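Local coordinates for cell surface protein (Putative S-layer protein) (Clostridioides difficile R20291, PDB 5NJL) that is a putative S-layer protein of the cell surface that shows cell adhesion in vitro and probably acts as an adhesin, at residues E16-V21 with D58-L63; N217-Q222 with T231-M236; I141-K146 with N188-L193; T176-D179 with G184-V187; S105-S110 with D137-T142. One frame throughout, in Å; residues are numbered along the deposited sequence.

Interaction 1: E16-V21 with D58-L63; sequences ELVSKV and DELEKL. With SO4 (sulfate ion), chain B.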
# COMPACT_ATOMS: atom_id res chain seq x y z
N GLU A 16 3.46 -10.00 -19.89
CA GLU A 16 2.33 -9.25 -19.33
C GLU A 16 2.76 -8.33 -18.18
O GLU A 16 2.25 -7.22 -18.07
CB GLU A 16 1.20 -10.18 -18.85
CG GLU A 16 0.42 -10.87 -19.98
CD GLU A 16 -1.05 -11.15 -19.62
OE1 GLU A 16 -1.91 -11.02 -20.52
OE2 GLU A 16 -1.35 -11.48 -18.44
N LEU A 17 3.69 -8.78 -17.34
CA LEU A 17 4.23 -7.92 -16.28
C LEU A 17 4.98 -6.70 -16.87
O LEU A 17 4.83 -5.57 -16.40
CB LEU A 17 5.15 -8.69 -15.36
CG LEU A 17 5.80 -7.88 -14.25
CD1 LEU A 17 4.74 -7.38 -13.28
CD2 LEU A 17 6.86 -8.66 -13.50
N VAL A 18 5.81 -6.95 -17.88
CA VAL A 18 6.52 -5.85 -18.56
C VAL A 18 5.56 -4.81 -19.09
O VAL A 18 5.78 -3.62 -18.89
CB VAL A 18 7.45 -6.37 -19.68
CG1 VAL A 18 7.90 -5.25 -20.61
CG2 VAL A 18 8.63 -7.07 -19.04
N SER A 19 4.49 -5.26 -19.74
CA SER A 19 3.49 -4.35 -20.25
C SER A 19 2.84 -3.51 -19.17
O SER A 19 2.69 -2.29 -19.33
CB SER A 19 2.44 -5.11 -21.06
OG SER A 19 3.10 -5.78 -22.11
N LYS A 20 2.47 -4.16 -18.07
CA LYS A 20 1.85 -3.44 -16.94
C LYS A 20 2.81 -2.48 -16.25
O LYS A 20 2.45 -1.34 -15.98
CB LYS A 20 1.26 -4.42 -15.92
CG LYS A 20 0.03 -5.15 -16.46
CD LYS A 20 -0.64 -6.00 -15.38
CE LYS A 20 -2.04 -6.47 -15.79
NZ LYS A 20 -1.98 -7.71 -16.60
N VAL A 21 4.04 -2.93 -15.98
CA VAL A 21 5.03 -2.09 -15.31
C VAL A 21 5.46 -0.91 -16.20
O VAL A 21 5.71 0.20 -15.70
CB VAL A 21 6.22 -2.90 -14.84
CG1 VAL A 21 7.31 -2.02 -14.24
CG2 VAL A 21 5.78 -3.92 -13.82
N ASP A 58 13.37 -0.68 -19.43
CA ASP A 58 14.40 -1.50 -20.06
C ASP A 58 15.32 -2.18 -19.06
O ASP A 58 15.80 -3.28 -19.32
CB ASP A 58 15.25 -0.75 -21.10
CG ASP A 58 16.26 -1.68 -21.77
OD1 ASP A 58 15.81 -2.62 -22.46
OD2 ASP A 58 17.48 -1.54 -21.54
N GLU A 59 15.51 -1.60 -17.88
CA GLU A 59 16.31 -2.27 -16.87
C GLU A 59 15.68 -3.61 -16.46
O GLU A 59 16.40 -4.59 -16.25
CB GLU A 59 16.52 -1.40 -15.64
CG GLU A 59 17.37 -0.17 -15.90
CD GLU A 59 17.52 0.66 -14.65
OE1 GLU A 59 18.16 0.19 -13.69
OE2 GLU A 59 16.96 1.76 -14.63
N LEU A 60 14.35 -3.63 -16.35
CA LEU A 60 13.62 -4.86 -16.04
C LEU A 60 13.66 -5.82 -17.22
O LEU A 60 13.91 -7.01 -17.04
CB LEU A 60 12.18 -4.57 -15.63
CG LEU A 60 11.26 -5.78 -15.47
CD1 LEU A 60 11.76 -6.66 -14.36
CD2 LEU A 60 9.85 -5.31 -15.20
N GLU A 61 13.37 -5.32 -18.42
CA GLU A 61 13.42 -6.16 -19.62
C GLU A 61 14.76 -6.85 -19.81
O GLU A 61 14.80 -8.05 -20.08
CB GLU A 61 13.05 -5.38 -20.87
CG GLU A 61 11.62 -4.96 -20.89
CD GLU A 61 11.31 -3.99 -22.00
OE1 GLU A 61 11.63 -2.76 -21.88
OE2 GLU A 61 10.73 -4.46 -22.99
N LYS A 62 15.85 -6.11 -19.64
CA LYS A 62 17.18 -6.72 -19.74
C LYS A 62 17.40 -7.88 -18.75
O LYS A 62 17.98 -8.92 -19.11
CB LYS A 62 18.27 -5.67 -19.55
CG LYS A 62 19.65 -6.15 -19.97
CD LYS A 62 20.71 -5.05 -19.82
CE LYS A 62 22.10 -5.64 -20.04
NZ LYS A 62 23.17 -4.62 -19.83
N LEU A 63 16.97 -7.69 -17.51
CA LEU A 63 17.14 -8.68 -16.47
C LEU A 63 16.26 -9.90 -16.71
O LEU A 63 16.74 -11.03 -16.55
CB LEU A 63 16.87 -8.08 -15.08
CG LEU A 63 17.95 -7.11 -14.58
CD1 LEU A 63 17.47 -6.26 -13.41
CD2 LEU A 63 19.20 -7.87 -14.16
S SO4 B . 2.11 -3.59 -24.82
O1 SO4 B . 3.13 -4.31 -24.04
O2 SO4 B . 2.68 -3.34 -26.16
O3 SO4 B . 0.89 -4.44 -24.93
O4 SO4 B . 1.74 -2.32 -24.15

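Interaction 2: N217-Q222 with T231-M236; sequences NTVSPQ and TVKGNM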
# COMPACT_ATOMS: atom_id res chain seq x y z
N ASN A 217 4.72 -26.41 -10.99
CA ASN A 217 3.67 -27.33 -10.63
C ASN A 217 3.70 -27.55 -9.13
O ASN A 217 4.77 -27.48 -8.53
CB ASN A 217 3.86 -28.66 -11.38
CG ASN A 217 2.56 -29.30 -11.77
OD1 ASN A 217 2.18 -30.35 -11.24
ND2 ASN A 217 1.83 -28.65 -12.69
N THR A 218 2.53 -27.79 -8.55
CA THR A 218 2.39 -28.02 -7.11
C THR A 218 1.73 -29.38 -6.87
O THR A 218 0.70 -29.69 -7.47
CB THR A 218 1.54 -26.94 -6.42
OG1 THR A 218 2.06 -25.64 -6.74
CG2 THR A 218 1.57 -27.10 -4.90
N VAL A 219 2.32 -30.18 -5.98
CA VAL A 219 1.86 -31.54 -5.69
C VAL A 219 1.77 -31.76 -4.18
O VAL A 219 2.20 -30.92 -3.40
CB VAL A 219 2.82 -32.59 -6.31
CG1 VAL A 219 2.83 -32.47 -7.83
CG2 VAL A 219 4.24 -32.45 -5.76
N SER A 220 1.19 -32.90 -3.80
CA SER A 220 1.17 -33.34 -2.39
C SER A 220 2.38 -34.24 -2.14
O SER A 220 2.96 -34.75 -3.10
CB SER A 220 -0.13 -34.12 -2.11
OG SER A 220 -0.25 -35.23 -2.99
N PRO A 221 2.77 -34.44 -0.87
CA PRO A 221 3.89 -35.37 -0.59
C PRO A 221 3.53 -36.81 -0.93
O PRO A 221 4.42 -37.59 -1.28
CB PRO A 221 4.13 -35.21 0.92
CG PRO A 221 2.87 -34.64 1.47
CD PRO A 221 2.25 -33.82 0.37
N GLN A 222 2.24 -37.13 -0.83
CA GLN A 222 1.67 -38.42 -1.20
C GLN A 222 1.94 -38.73 -2.68
O GLN A 222 2.21 -39.88 -3.03
CB GLN A 222 0.16 -38.48 -0.93
CG GLN A 222 -0.24 -38.47 0.55
CD GLN A 222 -0.36 -37.07 1.14
OE1 GLN A 222 -0.94 -36.17 0.54
NE2 GLN A 222 0.18 -36.89 2.34
N THR A 231 7.22 -42.92 -4.84
CA THR A 231 6.36 -43.34 -5.94
C THR A 231 7.18 -43.32 -7.23
O THR A 231 8.34 -42.93 -7.24
CB THR A 231 5.16 -42.40 -6.10
OG1 THR A 231 5.63 -41.05 -6.22
CG2 THR A 231 4.20 -42.53 -4.91
N VAL A 232 6.57 -43.76 -8.32
CA VAL A 232 7.21 -43.69 -9.63
C VAL A 232 7.52 -42.20 -9.94
O VAL A 232 8.65 -41.87 -10.36
CB VAL A 232 6.31 -44.34 -10.71
CG1 VAL A 232 6.81 -44.04 -12.12
CG2 VAL A 232 6.26 -45.86 -10.47
N LYS A 233 6.55 -41.32 -9.71
CA LYS A 233 6.78 -39.88 -9.90
C LYS A 233 7.90 -39.38 -8.99
O LYS A 233 8.77 -38.61 -9.43
CB LYS A 233 5.50 -39.05 -9.70
CG LYS A 233 5.78 -37.56 -9.85
CD LYS A 233 4.57 -36.78 -10.32
CE LYS A 233 4.93 -35.32 -10.56
NZ LYS A 233 3.84 -34.68 -11.34
N GLY A 234 7.89 -39.82 -7.74
CA GLY A 234 8.98 -39.47 -6.80
C GLY A 234 10.35 -39.85 -7.29
O GLY A 234 11.31 -39.08 -7.17
N ASN A 235 10.47 -41.05 -7.86
CA ASN A 235 11.77 -41.48 -8.43
C ASN A 235 12.22 -40.67 -9.64
O ASN A 235 13.41 -40.42 -9.80
CB ASN A 235 11.77 -42.99 -8.73
CG ASN A 235 11.93 -43.81 -7.48
OD1 ASN A 235 12.88 -43.59 -6.72
ND2 ASN A 235 10.99 -44.71 -7.21
N MET A 236 11.27 -40.27 -10.48
CA MET A 236 11.58 -39.40 -11.63
C MET A 236 12.13 -38.03 -11.14
O MET A 236 13.15 -37.52 -11.64
CB MET A 236 10.31 -39.24 -12.46
CG MET A 236 10.43 -38.44 -13.75
SD MET A 236 8.88 -38.57 -14.67
CE MET A 236 7.69 -37.73 -13.61

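Interaction 3: I141-K146 with N188-L193; sequences ITLRDK and NKIVKL. With SO4 (sulfate ion), chain I.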
# COMPACT_ATOMS: atom_id res chain seq x y z
N ILE A 141 -18.51 21.37 15.16
CA ILE A 141 -17.86 22.60 15.57
C ILE A 141 -18.88 23.73 15.55
O ILE A 141 -19.53 23.98 14.52
CB ILE A 141 -16.68 22.87 14.67
CG1 ILE A 141 -15.64 21.73 14.86
CG2 ILE A 141 -16.02 24.20 15.01
CD1 ILE A 141 -14.63 21.70 13.76
N THR A 142 -19.02 24.44 16.67
CA THR A 142 -20.01 25.51 16.78
C THR A 142 -19.29 26.78 17.18
O THR A 142 -18.58 26.81 18.20
CB THR A 142 -21.13 25.12 17.75
OG1 THR A 142 -21.94 24.13 17.13
CG2 THR A 142 -21.99 26.30 18.14
N LEU A 143 -19.50 27.83 16.39
CA LEU A 143 -18.81 29.10 16.51
C LEU A 143 -19.83 30.19 16.76
O LEU A 143 -20.95 30.14 16.23
CB LEU A 143 -18.07 29.43 15.22
CG LEU A 143 -17.14 28.37 14.63
CD1 LEU A 143 -16.61 28.80 13.28
CD2 LEU A 143 -16.00 28.09 15.58
N ARG A 144 -19.43 31.18 17.55
CA ARG A 144 -20.22 32.39 17.72
C ARG A 144 -19.28 33.58 17.77
O ARG A 144 -18.25 33.51 18.43
CB ARG A 144 -20.96 32.22 19.03
CG ARG A 144 -21.92 33.27 19.45
CD ARG A 144 -22.69 32.74 20.67
NE ARG A 144 -21.83 32.71 21.86
CZ ARG A 144 -22.25 32.60 23.11
NH1 ARG A 144 -23.55 32.45 23.40
NH2 ARG A 144 -21.34 32.63 24.08
N ASP A 145 -19.64 34.67 17.10
CA ASP A 145 -18.84 35.89 17.12
C ASP A 145 -18.76 36.39 18.60
O ASP A 145 -19.73 36.28 19.34
CB ASP A 145 -19.44 37.02 16.27
CG ASP A 145 -19.69 36.64 14.81
OD1 ASP A 145 -18.72 36.29 14.11
OD2 ASP A 145 -20.87 36.77 14.35
N LYS A 146 -17.58 36.85 19.02
CA LYS A 146 -17.40 37.39 20.38
C LYS A 146 -18.06 38.76 20.57
O LYS A 146 -18.56 39.04 21.65
CB LYS A 146 -15.92 37.51 20.71
CG LYS A 146 -15.23 36.16 20.79
CD LYS A 146 -13.74 36.31 21.08
CE LYS A 146 -13.17 35.02 21.67
NZ LYS A 146 -11.70 35.07 21.60
N ASN A 188 -21.07 33.45 10.50
CA ASN A 188 -22.13 32.89 9.65
C ASN A 188 -21.85 32.98 8.15
O ASN A 188 -22.57 32.41 7.40
CB ASN A 188 -23.54 33.43 9.96
CG ASN A 188 -23.73 34.89 9.57
OD1 ASN A 188 -22.79 35.66 9.36
ND2 ASN A 188 -24.99 35.27 9.50
N LYS A 189 -20.80 33.68 7.75
CA LYS A 189 -20.34 33.65 6.36
C LYS A 189 -19.40 32.46 6.01
O LYS A 189 -19.06 32.25 4.84
CB LYS A 189 -19.65 34.97 6.02
CG LYS A 189 -20.56 36.19 6.18
CD LYS A 189 -21.86 36.07 5.38
CE LYS A 189 -22.60 37.40 5.29
NZ LYS A 189 -23.98 37.19 4.76
N ILE A 190 -19.01 31.67 7.02
CA ILE A 190 -18.17 30.48 6.81
C ILE A 190 -19.03 29.42 6.16
O ILE A 190 -20.13 29.13 6.62
CB ILE A 190 -17.58 29.93 8.12
CG1 ILE A 190 -16.61 30.94 8.70
CG2 ILE A 190 -16.89 28.57 7.90
CD1 ILE A 190 -16.18 30.63 10.12
N VAL A 191 -18.53 28.88 5.06
CA VAL A 191 -19.13 27.75 4.37
C VAL A 191 -18.34 26.49 4.70
O VAL A 191 -18.92 25.43 4.91
CB VAL A 191 -19.21 27.98 2.85
CG1 VAL A 191 -19.57 26.70 2.10
CG2 VAL A 191 -20.23 29.07 2.55
N LYS A 192 -17.02 26.60 4.74
CA LYS A 192 -16.21 25.49 5.20
C LYS A 192 -14.97 25.99 5.88
O LYS A 192 -14.50 27.10 5.62
CB LYS A 192 -15.90 24.51 4.05
CG LYS A 192 -15.24 25.10 2.84
CD LYS A 192 -15.23 24.10 1.67
CE LYS A 192 -14.62 24.76 0.45
NZ LYS A 192 -14.46 23.90 -0.74
N LEU A 193 -14.48 25.19 6.81
CA LEU A 193 -13.31 25.54 7.56
C LEU A 193 -12.05 25.29 6.74
O LEU A 193 -12.03 24.43 5.84
CB LEU A 193 -13.24 24.77 8.86
CG LEU A 193 -14.41 24.96 9.82
CD1 LEU A 193 -14.31 23.93 10.93
CD2 LEU A 193 -14.36 26.37 10.40
S SO4 I . -23.90 35.23 1.31
O1 SO4 I . -22.80 36.20 1.49
O2 SO4 I . -23.38 33.87 1.04
O3 SO4 I . -24.74 35.67 0.16
O4 SO4 I . -24.72 35.17 2.55

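Interaction 4: T176-D179 with G184-V187; sequences TNLD and GFRV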
# COMPACT_ATOMS: atom_id res chain seq x y z
N THR A 176 -13.64 32.26 -1.63
CA THR A 176 -12.42 32.91 -1.13
C THR A 176 -12.04 32.36 0.24
O THR A 176 -12.91 32.17 1.09
CB THR A 176 -12.61 34.45 -1.05
OG1 THR A 176 -12.87 34.99 -2.36
CG2 THR A 176 -11.38 35.11 -0.48
N ASN A 177 -10.76 32.10 0.44
CA ASN A 177 -10.18 31.89 1.78
C ASN A 177 -10.05 33.25 2.46
O ASN A 177 -9.22 34.07 2.10
CB ASN A 177 -8.84 31.13 1.69
CG ASN A 177 -9.05 29.67 1.32
OD1 ASN A 177 -9.26 28.83 2.18
ND2 ASN A 177 -9.07 29.38 0.05
N LEU A 178 -10.92 33.48 3.41
CA LEU A 178 -11.18 34.80 3.97
C LEU A 178 -10.47 34.93 5.32
O LEU A 178 -10.47 34.01 6.11
CB LEU A 178 -12.72 34.91 4.09
CG LEU A 178 -13.34 36.22 4.50
CD1 LEU A 178 -13.09 37.29 3.45
CD2 LEU A 178 -14.83 36.02 4.74
N ASP A 179 -9.82 36.06 5.58
CA ASP A 179 -9.14 36.29 6.84
C ASP A 179 -10.16 36.61 7.96
O ASP A 179 -10.92 37.56 7.82
CB ASP A 179 -8.12 37.43 6.68
CG ASP A 179 -7.32 37.72 7.94
OD1 ASP A 179 -7.54 37.16 9.04
OD2 ASP A 179 -6.44 38.59 7.86
N GLY A 184 -15.55 43.45 9.93
CA GLY A 184 -16.81 43.04 9.33
C GLY A 184 -16.99 41.53 9.16
O GLY A 184 -18.09 41.09 8.90
N PHE A 185 -15.92 40.74 9.29
CA PHE A 185 -16.05 39.27 9.25
C PHE A 185 -17.08 38.78 10.28
O PHE A 185 -17.07 39.23 11.41
CB PHE A 185 -14.71 38.62 9.56
CG PHE A 185 -14.76 37.11 9.64
CD1 PHE A 185 -14.72 36.35 8.48
CD2 PHE A 185 -14.89 36.47 10.86
CE1 PHE A 185 -14.78 34.97 8.54
CE2 PHE A 185 -14.95 35.08 10.93
CZ PHE A 185 -14.89 34.33 9.76
N ARG A 186 -17.97 37.88 9.87
CA ARG A 186 -18.93 37.25 10.78
C ARG A 186 -18.86 35.74 10.53
O ARG A 186 -18.71 35.30 9.38
CB ARG A 186 -20.36 37.74 10.52
CG ARG A 186 -20.62 39.23 10.76
CD ARG A 186 -20.68 39.57 12.24
NE ARG A 186 -19.37 39.77 12.86
CZ ARG A 186 -19.15 40.00 14.16
NH1 ARG A 186 -20.15 40.08 15.02
NH2 ARG A 186 -17.90 40.16 14.60
N VAL A 187 -18.96 34.95 11.60
CA VAL A 187 -18.79 33.48 11.43
C VAL A 187 -19.88 32.85 10.56
O VAL A 187 -19.65 31.80 9.96
CB VAL A 187 -18.66 32.72 12.76
CG1 VAL A 187 -17.38 33.14 13.48
CG2 VAL A 187 -19.88 32.87 13.64

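Interaction 5: S105-S110 with D137-T142; sequences SAEANS and DKLVIT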
# COMPACT_ATOMS: atom_id res chain seq x y z
N SER A 105 -12.81 12.15 17.87
CA SER A 105 -12.83 12.37 19.29
C SER A 105 -11.61 13.13 19.76
O SER A 105 -11.74 14.08 20.55
CB SER A 105 -12.91 11.01 20.00
OG SER A 105 -13.08 11.25 21.36
N ALA A 106 -10.41 12.75 19.28
CA ALA A 106 -9.17 13.49 19.58
C ALA A 106 -9.20 14.94 19.12
O ALA A 106 -8.71 15.83 19.82
CB ALA A 106 -7.96 12.80 18.94
N GLU A 107 -9.77 15.18 17.95
CA GLU A 107 -9.85 16.54 17.43
C GLU A 107 -10.75 17.42 18.30
O GLU A 107 -10.40 18.57 18.57
CB GLU A 107 -10.39 16.52 15.99
CG GLU A 107 -10.32 17.86 15.29
CD GLU A 107 -8.90 18.29 14.97
OE1 GLU A 107 -8.37 17.94 13.89
OE2 GLU A 107 -8.32 19.01 15.80
N ALA A 108 -11.91 16.90 18.72
CA ALA A 108 -12.80 17.61 19.63
C ALA A 108 -12.06 18.03 20.90
O ALA A 108 -12.13 19.18 21.32
CB ALA A 108 -14.02 16.76 19.97
N ASN A 109 -11.30 17.09 21.47
CA ASN A 109 -10.49 17.38 22.66
C ASN A 109 -9.43 18.42 22.39
O ASN A 109 -9.25 19.33 23.19
CB ASN A 109 -9.83 16.12 23.21
CG ASN A 109 -10.83 15.16 23.81
OD1 ASN A 109 -11.88 15.56 24.32
ND2 ASN A 109 -10.49 13.88 23.79
N SER A 110 -8.75 18.30 21.26
CA SER A 110 -7.72 19.27 20.90
C SER A 110 -8.27 20.69 20.71
O SER A 110 -7.70 21.67 21.22
CB SER A 110 -7.00 18.83 19.63
OG SER A 110 -6.15 19.87 19.18
N ASP A 137 -21.37 9.70 15.01
CA ASP A 137 -20.00 9.59 14.57
C ASP A 137 -19.53 10.83 13.77
O ASP A 137 -18.96 10.72 12.67
CB ASP A 137 -19.86 8.31 13.74
CG ASP A 137 -18.50 7.73 13.82
OD1 ASP A 137 -17.71 8.11 14.70
OD2 ASP A 137 -18.25 6.86 12.97
N LYS A 138 -19.75 12.01 14.35
CA LYS A 138 -19.39 13.29 13.75
C LYS A 138 -18.69 14.22 14.74
O LYS A 138 -19.00 14.20 15.94
CB LYS A 138 -20.65 13.99 13.23
CG LYS A 138 -21.41 13.22 12.15
CD LYS A 138 -20.60 13.00 10.89
CE LYS A 138 -21.39 12.17 9.87
NZ LYS A 138 -20.57 11.79 8.68
N LEU A 139 -17.78 15.03 14.23
CA LEU A 139 -17.21 16.16 14.98
C LEU A 139 -18.08 17.38 14.61
O LEU A 139 -18.25 17.67 13.43
CB LEU A 139 -15.77 16.39 14.57
CG LEU A 139 -15.05 17.65 14.97
CD1 LEU A 139 -14.91 17.71 16.48
CD2 LEU A 139 -13.70 17.74 14.32
N VAL A 140 -18.64 18.05 15.61
CA VAL A 140 -19.51 19.20 15.39
C VAL A 140 -18.83 20.41 16.01
O VAL A 140 -18.63 20.48 17.24
CB VAL A 140 -20.88 18.94 16.01
CG1 VAL A 140 -21.84 20.10 15.78
CG2 VAL A 140 -21.47 17.62 15.49
N ILE A 141 -18.51 21.37 15.16
CA ILE A 141 -17.86 22.60 15.57
C ILE A 141 -18.88 23.73 15.55
O ILE A 141 -19.53 23.98 14.52
CB ILE A 141 -16.68 22.87 14.67
CG1 ILE A 141 -15.64 21.73 14.86
CG2 ILE A 141 -16.02 24.20 15.01
CD1 ILE A 141 -14.63 21.70 13.76
N THR A 142 -19.02 24.44 16.67
CA THR A 142 -20.01 25.51 16.78
C THR A 142 -19.29 26.78 17.18
O THR A 142 -18.58 26.81 18.20
CB THR A 142 -21.13 25.12 17.75
OG1 THR A 142 -21.94 24.13 17.13
CG2 THR A 142 -21.99 26.30 18.14

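Interaction 1: E16-V21 with D58-L63
Val18 of helix 14-25 faces Glu61 of helix 57-65 where the two helices run nearly antiparallel. The segment axes come within 10.5 Å at an angle of 170°, and these two residues bring their CA atoms nearest, 7.0 Å apart. Val18 carries much of the contact. Its CG1 lies 3.7 Å from Glu61 CG and also touches the carboxylate end, with the two side chains crossing at about a right angle. CG1 stands anti to the backbone N (chi1 165°), which turns this methyl against the methylene part of the glutamate. The carboxylate of Glu61 makes a long, weak ion pair with Arg22. Deeper in, Leu60 CD2 lies between two valines, 4.4 Å from Val18 CG2 and 4.3 Å from Val21 CG1, a fairly loose apolar fit. Ser19 is turned from the neighbouring helix; its OG hydrogen-bonds to Thr15 O and approaches a sulfate, probably from the crystallisation liquor, at a distance too short to be taken at face value. Both helices pack on the mixed five-stranded sheet: Val21 rests on Ile42 and Ile77, Leu60 on Val44, Ile54 and Val75, and Leu17 on Ile209 and Ile211 of strand 204-212.

Interaction 2: N217-Q222 with T231-M236
Van der Waals contact between Thr231 and Gln222 is the closest approach here: the methyl CG2 of Thr231 sits 3.8 Å from the backbone O of Gln222. A second, looser touch brings the end of Lys233 over Val219, with NZ 4.3 Å from CG1. The lysine chain is extended from a CG anti to the backbone N (chi1 178°), which carries NZ to the end of strand 215-219. Its ammonium group also forms a long, weak ion pair with Asp223. Hydrogen bonding lies within 231-236 and to Asp223, just beyond 217-222. Thr231 is the N-cap of its helix, its OG1 accepting from Gly234 N at 3.0 Å with an N-H...O angle of 158°. The same hydroxyl is hydrogen-bonded to Asp223 O, tying the start of helix 232-238 to the short helix 221-224. Ser220 plays a matching part as N-cap of that weakly bonded helix, its OG bonded to Asp223 N. On the sheet side, Val219 packs on Leu274 and its backbone pairs with strand 271-278. With sparse packing and polar groups bonded locally, this surface contact appears to depend more on the two capped helix starts and Asp223 than on direct attraction between the segments.

Interaction 3: I141-K146 with N188-L193
The antiparallel three-stranded sheet formed by 126-133, 138-145 and 152-158 is covered here by the long loop that follows its last strand, and Ile141 and Leu143 of the central strand meet Leu193 and Ile190 of that loop in a buried apolar layer. Ile141 and Leu143, two positions apart, present the same side of the strand. Opposite them the chain leaves a short 3-10 segment at 188-189, and Val191 and Lys192 form a classic beta bulge facing Val171, placed between the two inward residues. Leu143 CD1 lies 3.7 Å from Ile190 CD1, the side chains crossing at about a right angle, and reaches Leu193 CD2 more loosely at 4.4 Å. Ile122 joins this cluster, touching Leu143, Ile190 and Leu193. At the border of the layer Asp145 ties the strand end to the loop: its OD1 accepts from Val187 N and its OD2 is hydrogen-bonded to Thr151 OG1. Lys189 points outward, bent at chi2 (-55°), and its NZ hydrogen-bonds to a sulfate oxygen, O4, at 3.1 Å; the ion probably came from the crystallisation liquor. Two residues before Leu143, Ile141 meets Leu193 most closely through its methyl end, CD1 to CD1 at 3.6 Å.

Interaction 4: T176-D179 with G184-V187
The Phe185 ring is met at its edge by Leu178, whose CD2 methyl lies near the ring plane, 3.8 Å from CD1 and 3.9 Å from CE1. The methyl therefore abuts the rim of the ring along one bond, and the two side chains approach obliquely. The backbone O of Asp179 reaches the same ring carbon, CD1, from an oblique direction at 4.0 Å. Ile190, in the neighbouring part of the loop, packs against the far end of the ring at CZ. In Phe185 the ring carbon CG is anti to the backbone N (chi1 176°), and this swings the ring across to the 176-179 segment. Leu178 has the corresponding first torsion (chi1 -173°), carrying its branch to meet it. Beyond the ring the polar groups are tied down. The guanidinium of Arg186 folds back on the preceding carbonyl: NE donates to Phe185 O at 2.8 Å with an angle of 163°, and NH2 adds a weak bond to the same oxygen. The oxygen lies near the guanidinium plane, while NH1 turns to the carbonyls of Thr147 and Thr149. Asp179 is anchored through its O to Thr182 and through OD1 to Ser181. Without regular helix or strand, the contact closes a short loop on an aromatic-aliphatic pair within the long irregular connection between strands 152-158 and 199-200.

Interaction 5: S105-S110 with D137-T142
Helix 101-115 packs against strand 138-145, with Ala108 and Leu139 bringing their CA atoms nearest, at 6.6 Å. Leu139 is the centre of the contact, and its two methyls divide the work. CD1 sits 3.7 Å from Ala108 CB and almost as near that residue's CA; the fork thus rests against the alanine and the helix backbone beside it. CD2 lies 3.5 Å from Glu107 CG and touches CB as well, using the aliphatic root of the glutamate as an apolar surface; these side chains cross at a slant. The torsions explain the fit. Leu139 has its CG anti to the backbone N (chi1 167°), which sends the fork toward the helix. Glu107 starts in the same way but bends at chi2 (69°), and its carboxylate leads away from the leucine to hydrogen-bond through OE1 with the hydroxyl of Tyr98. Ile157 of the adjacent strand 152-158 and Leu104 of the helix also touch Leu139, while Tyr132 of strand 126-133 packs on Ala108. At the start of the strand Asp137 and Lys138 form a G1 beta bulge facing Asp133, and Asp137 OD1 is hydrogen-bonded to Tyr132 and Ser101. Across the interface the chemistry is thus methyl and methylene packing, with the one acidic side chain contributing its carbons while its charged end has a polar partner elsewhere.

Interactions 3 and 5 are buried and share strand 138-145, with Ile141 and Thr142 common to both; a loop covers the strand in one and a helix in the other. Interaction 4 is nested within the loop that interaction 3 closes and touches it through Asp145, Val187, Arg186, Ile190 and Phe185, adding an aromatic edge and tethered polar groups to purely aliphatic packing. Interaction 1, partly buried, joins two helices on a different sheet, its centre about 54 Å from that of interaction 3. Interaction 2 is a surface contact, its centre about 73 Å from that of interaction 3; it has little direct packing and is flanked by capped helix starts, where the others are mainly apolar.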